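Local atomic coordinates of AT-less polyketide synthase (Streptomyces platensis subsp. rosaceus, PDB entry 4TKT), a protein that probably catalyses the decarboxylative condensation that extends a polyketide chain, as the KS6 ketosynthase domain of MgsF in isomigrastatin biosynthesis. Residues 135-140 against 179-184; 139-144 against 215-220. All blocks are in the same frame, centred on the assembly; numbering follows the deposited sequence.

Contact 1 of 2, residues 135-140 against 179-184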
loop_
_atom_site.group_PDB
_atom_site.type_symbol
_atom_site.label_atom_id
_atom_site.label_comp_id
_atom_site.label_asym_id
_atom_site.label_seq_id
_atom_site.Cartn_x
_atom_site.Cartn_y
_atom_site.Cartn_z
ATOM N N ALA A 135 7.289 -9.493 -1.550
ATOM C CA ALA A 135 7.727 -8.170 -1.134
ATOM C C ALA A 135 8.865 -7.658 -2.005
ATOM O O ALA A 135 9.729 -8.422 -2.425
ATOM C CB ALA A 135 8.148 -8.195 0.324
ATOM N N GLY A 136 8.857 -6.359 -2.275
ATOM C CA GLY A 136 9.939 -5.732 -3.006
ATOM C C GLY A 136 10.711 -4.774 -2.122
ATOM O O GLY A 136 10.124 -3.909 -1.471
ATOM N N ALA A 137 12.029 -4.936 -2.090
ATOM C CA ALA A 137 12.901 -4.045 -1.333
ATOM C C ALA A 137 14.305 -4.105 -1.914
ATOM O O ALA A 137 14.671 -5.098 -2.538
ATOM C CB ALA A 137 12.909 -4.421 0.132
HETATM N N MSE A 138 15.094 -3.055 -1.708
HETATM C CA MSE A 138 16.425 -3.011 -2.302
HETATM C C MSE A 138 17.538 -2.560 -1.352
HETATM O O MSE A 138 18.715 -2.736 -1.659
HETATM C CB MSE A 138 16.416 -2.103 -3.533
HETATM C CG MSE A 138 16.081 -0.647 -3.253
HETATM SE SE MSE A 138 16.221 0.475 -4.856
HETATM C CE MSE A 138 18.138 0.336 -5.176
ATOM N N TYR A 139 17.178 -1.989 -0.207
ATOM C CA TYR A 139 18.186 -1.499 0.736
ATOM C C TYR A 139 18.206 -2.280 2.041
ATOM O O TYR A 139 17.158 -2.624 2.583
ATOM C CB TYR A 139 17.961 -0.018 1.053
ATOM C CG TYR A 139 18.224 0.919 -0.099
ATOM C CD1 TYR A 139 19.516 1.135 -0.560
ATOM C CD2 TYR A 139 17.183 1.606 -0.712
ATOM C CE1 TYR A 139 19.765 1.998 -1.613
ATOM C CE2 TYR A 139 17.420 2.472 -1.765
ATOM C CZ TYR A 139 18.715 2.664 -2.211
ATOM O OH TYR A 139 18.962 3.521 -3.258
ATOM N N SER A 140 19.409 -2.545 2.540
ATOM C CA SER A 140 19.595 -3.109 3.874
ATOM C C SER A 140 20.526 -2.218 4.679
ATOM O O SER A 140 21.645 -2.611 5.001
ATOM C CB SER A 140 20.160 -4.524 3.800
ATOM O OG SER A 140 19.210 -5.421 3.260
ATOM N N SER A 179 6.800 -17.414 -0.053
ATOM C CA SER A 179 7.231 -16.251 0.714
ATOM C C SER A 179 8.533 -15.738 0.126
ATOM O O SER A 179 9.591 -16.331 0.332
ATOM C CB SER A 179 7.403 -16.603 2.191
ATOM O OG SER A 179 7.684 -15.450 2.965
ATOM N N VAL A 180 8.447 -14.641 -0.619
ATOM C CA VAL A 180 9.567 -14.180 -1.433
ATOM C C VAL A 180 9.792 -12.672 -1.347
ATOM O O VAL A 180 8.853 -11.884 -1.469
ATOM C CB VAL A 180 9.357 -14.556 -2.923
ATOM C CG1 VAL A 180 10.459 -13.979 -3.783
ATOM C CG2 VAL A 180 9.301 -16.062 -3.094
ATOM N N THR A 181 11.041 -12.275 -1.139
ATOM C CA THR A 181 11.421 -10.883 -1.321
ATOM C C THR A 181 12.242 -10.766 -2.595
ATOM O O THR A 181 13.208 -11.503 -2.785
ATOM C CB THR A 181 12.228 -10.334 -0.139
ATOM O OG1 THR A 181 11.492 -10.527 1.074
ATOM C CG2 THR A 181 12.497 -8.847 -0.331
ATOM N N VAL A 182 11.848 -9.852 -3.472
ATOM C CA VAL A 182 12.565 -9.654 -4.722
ATOM C C VAL A 182 13.219 -8.285 -4.783
ATOM O O VAL A 182 12.669 -7.293 -4.301
ATOM C CB VAL A 182 11.643 -9.816 -5.940
ATOM C CG1 VAL A 182 11.189 -11.252 -6.054
ATOM C CG2 VAL A 182 10.450 -8.882 -5.836
ATOM N N ASP A 183 14.405 -8.245 -5.375
ATOM C CA ASP A 183 15.098 -6.990 -5.599
ATOM C C ASP A 183 15.358 -6.794 -7.087
ATOM O O ASP A 183 16.125 -7.534 -7.699
ATOM C CB ASP A 183 16.412 -6.947 -4.815
ATOM C CG ASP A 183 17.124 -5.613 -4.944
ATOM O OD1 ASP A 183 16.504 -4.654 -5.450
ATOM O OD2 ASP A 183 18.304 -5.517 -4.544
ATOM N N THR A 184 14.689 -5.803 -7.662
ATOM C CA THR A 184 14.988 -5.343 -9.010
ATOM C C THR A 184 15.103 -3.828 -8.961
ATOM O O THR A 184 14.783 -3.134 -9.925
ATOM C CB THR A 184 13.914 -5.760 -10.025
ATOM O OG1 THR A 184 12.645 -5.231 -9.622
ATOM C CG2 THR A 184 13.821 -7.275 -10.113
#
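A135 with T181 and G136 with V182 form parallel bridges between strands 129-136 and 179-182. A135 N meets V180 O at 2.9 Å with an N-H...O angle of 169°, and V182 N returns a bond to A135 O at 2.8 Å. The third bond, A137 N to V182 O, is longer than the other two at 3.3 Å, its donor tilted 22° from the carbonyl plane, and is made at V182, the last residue of strand 179-182. Beyond it D183 reaches across to residues 137-138, because CG stands anti to the backbone N (chi1 -176°). Its CB rests 3.4 Å from A137 O. One atom on, CG stays 3.5 Å from the same A137 O and 3.8 Å from M138 CA. OD1 then touches the CB of selenomethionine M138 at 3.2 Å while accepting a hydrogen bond from M185 N, and OD2 lies 3.9 Å from M138 CA. The sheet is packed on both faces: A135 against I165 and A166 of helix 163-173, V182 against A192 and L195 of helix 188-202. This is the layered packing of the thiolase fold, with 179-182 the outermost strand on this side within the chain; in ketosynthases the turn after it characteristically bears the nucleophilic cysteine.

Contact 2 of 2, residues 139-144 against 215-220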
loop_
_atom_site.group_PDB
_atom_site.type_symbol
_atom_site.label_atom_id
_atom_site.label_comp_id
_atom_site.label_asym_id
_atom_site.label_seq_id
_atom_site.Cartn_x
_atom_site.Cartn_y
_atom_site.Cartn_z
ATOM N N TYR A 139 17.178 -1.989 -0.207
ATOM C CA TYR A 139 18.186 -1.499 0.736
ATOM C C TYR A 139 18.206 -2.280 2.041
ATOM O O TYR A 139 17.158 -2.624 2.583
ATOM C CB TYR A 139 17.961 -0.018 1.053
ATOM C CG TYR A 139 18.224 0.919 -0.099
ATOM C CD1 TYR A 139 19.516 1.135 -0.560
ATOM C CD2 TYR A 139 17.183 1.606 -0.712
ATOM C CE1 TYR A 139 19.765 1.998 -1.613
ATOM C CE2 TYR A 139 17.420 2.472 -1.765
ATOM C CZ TYR A 139 18.715 2.664 -2.211
ATOM O OH TYR A 139 18.962 3.521 -3.258
ATOM N N SER A 140 19.409 -2.545 2.540
ATOM C CA SER A 140 19.595 -3.109 3.874
ATOM C C SER A 140 20.526 -2.218 4.679
ATOM O O SER A 140 21.645 -2.611 5.001
ATOM C CB SER A 140 20.160 -4.524 3.800
ATOM O OG SER A 140 19.210 -5.421 3.260
ATOM N N GLU A 141 20.054 -1.019 5.004
ATOM C CA GLU A 141 20.902 0.007 5.600
ATOM C C GLU A 141 21.010 -0.054 7.121
ATOM O O GLU A 141 22.035 0.339 7.675
ATOM C CB GLU A 141 20.399 1.387 5.196
ATOM C CG GLU A 141 20.599 1.710 3.733
ATOM C CD GLU A 141 20.218 3.138 3.409
ATOM O OE1 GLU A 141 19.121 3.574 3.831
ATOM O OE2 GLU A 141 21.023 3.826 2.745
ATOM N N TYR A 142 19.956 -0.522 7.788
ATOM C CA TYR A 142 19.932 -0.599 9.252
ATOM C C TYR A 142 21.164 -1.349 9.754
ATOM O O TYR A 142 21.814 -0.946 10.717
ATOM C CB TYR A 142 18.649 -1.285 9.722
ATOM C CG TYR A 142 18.231 -0.957 11.138
ATOM C CD1 TYR A 142 18.065 0.359 11.549
ATOM C CD2 TYR A 142 17.971 -1.965 12.054
ATOM C CE1 TYR A 142 17.671 0.660 12.840
ATOM C CE2 TYR A 142 17.577 -1.675 13.346
ATOM C CZ TYR A 142 17.427 -0.362 13.735
ATOM O OH TYR A 142 17.034 -0.071 15.022
ATOM N N GLN A 143 21.466 -2.437 9.058
ATOM C CA GLN A 143 22.683 -3.224 9.223
ATOM C C GLN A 143 23.958 -2.397 9.453
ATOM O O GLN A 143 24.811 -2.765 10.262
ATOM C CB GLN A 143 22.850 -4.089 7.976
ATOM C CG GLN A 143 23.744 -5.289 8.117
ATOM C CD GLN A 143 23.797 -6.085 6.833
ATOM O OE1 GLN A 143 23.312 -5.633 5.795
ATOM N NE2 GLN A 143 24.378 -7.278 6.895
ATOM N N LEU A 144 24.082 -1.284 8.734
ATOM C CA LEU A 144 25.290 -0.464 8.774
ATOM C C LEU A 144 25.531 0.159 10.143
ATOM O O LEU A 144 26.676 0.365 10.549
ATOM C CB LEU A 144 25.214 0.633 7.713
ATOM C CG LEU A 144 25.084 0.135 6.273
ATOM C CD1 LEU A 144 24.722 1.273 5.342
ATOM C CD2 LEU A 144 26.379 -0.521 5.835
ATOM N N LEU A 215 12.853 2.610 2.962
ATOM C CA LEU A 215 13.110 3.616 3.986
ATOM C C LEU A 215 14.485 4.249 3.813
ATOM O O LEU A 215 15.390 3.648 3.231
ATOM C CB LEU A 215 12.990 3.001 5.383
ATOM C CG LEU A 215 11.629 2.401 5.743
ATOM C CD1 LEU A 215 11.639 1.835 7.155
ATOM C CD2 LEU A 215 10.521 3.436 5.582
ATOM N N SER A 216 14.633 5.469 4.318
ATOM C CA SER A 216 15.916 6.158 4.292
ATOM C C SER A 216 16.432 6.335 5.713
ATOM O O SER A 216 16.289 7.404 6.305
ATOM C CB SER A 216 15.794 7.516 3.596
ATOM O OG SER A 216 15.377 7.369 2.248
ATOM N N VAL A 217 17.038 5.286 6.255
ATOM C CA VAL A 217 17.403 5.265 7.667
ATOM C C VAL A 217 18.866 5.625 7.917
ATOM O O VAL A 217 19.287 5.780 9.063
ATOM C CB VAL A 217 17.124 3.882 8.282
ATOM C CG1 VAL A 217 15.724 3.413 7.909
ATOM C CG2 VAL A 217 18.150 2.883 7.805
ATOM N N HIS A 218 19.635 5.768 6.843
ATOM C CA HIS A 218 21.077 5.960 6.953
ATOM C C HIS A 218 21.564 7.017 5.954
ATOM O O HIS A 218 21.050 7.106 4.840
ATOM C CB HIS A 218 21.787 4.623 6.730
ATOM C CG HIS A 218 23.219 4.609 7.161
ATOM N ND1 HIS A 218 24.257 4.917 6.307
ATOM C CD2 HIS A 218 23.789 4.312 8.352
ATOM C CE1 HIS A 218 25.403 4.814 6.955
ATOM N NE2 HIS A 218 25.147 4.449 8.198
ATOM N N PRO A 219 22.552 7.831 6.353
ATOM C CA PRO A 219 23.050 8.890 5.467
ATOM C C PRO A 219 23.793 8.365 4.235
ATOM O O PRO A 219 23.968 9.109 3.268
ATOM C CB PRO A 219 23.997 9.687 6.373
ATOM C CG PRO A 219 24.389 8.733 7.450
ATOM C CD PRO A 219 23.182 7.882 7.684
ATOM N N GLY A 220 24.212 7.104 4.271
ATOM C CA GLY A 220 24.969 6.507 3.186
ATOM C C GLY A 220 24.331 6.659 1.818
ATOM O O GLY A 220 25.015 6.955 0.836
HETATM O O HOH W 1 17.120 1.613 4.445
#
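E141, just before helix 142-151, and L144 within it pack on V217 and H218 in the loop that carries the chain from strand 208-214 into helix 220-227, and the imidazole at the centre of this contact also caps the second helix. H218 CG lies anti to its own nitrogen (chi1 -165°), which swings the ring under L144. Methyl CD1 of L144 sits 3.9 Å from the ring centroid and 16° off the normal, a CH-pi contact over one face, while L144 CB approaches NE2 at 3.8 Å. P219 CD lies against the opposite face. The two ring nitrogens are both used: ND1 accepts from G220 N at 3.0 Å, with that donor tilted out of the ring plane, and NE2 bonds to OE2 of E148. Replacing H218 by alanine would probably cost G220 N its capping acceptor, deprive E148 of this partner and leave the L144 methyl without a ring to lie on. E141 CB rests in the notch between V217 CG2 and H218 CB, 3.8 Å from each. Beyond CG its chain is extended, and the carboxylate and imidazole planes stand 61° apart, with no direct hydrogen bond joining the two segments. The link is instead a water, donating to E141 OE1 at 2.9 Å and to L215 O at 2.9 Å.

Contacts 1 and 2 follow each other along one piece of chain: residues 135-140 continue from the end of one strand, and residues 139-144 lead into helix 142-151, with Y139 and S140 common to both. Their centres lie about 14 Å apart, about 15 and 21 Å from the centre of the chain, so the path runs outward; M138 CA and E141 CA are 9.6 Å apart. Y139, common to both segments, has its OH bonded to E363 and its ring in a cation-pi contact with K221, which also bonds L215 O. M138 in contact 1 touches E363 as well. Contact 1 is probably the nearer to catalysis, since 179-184 leads into the turn that holds the nucleophile in relatives.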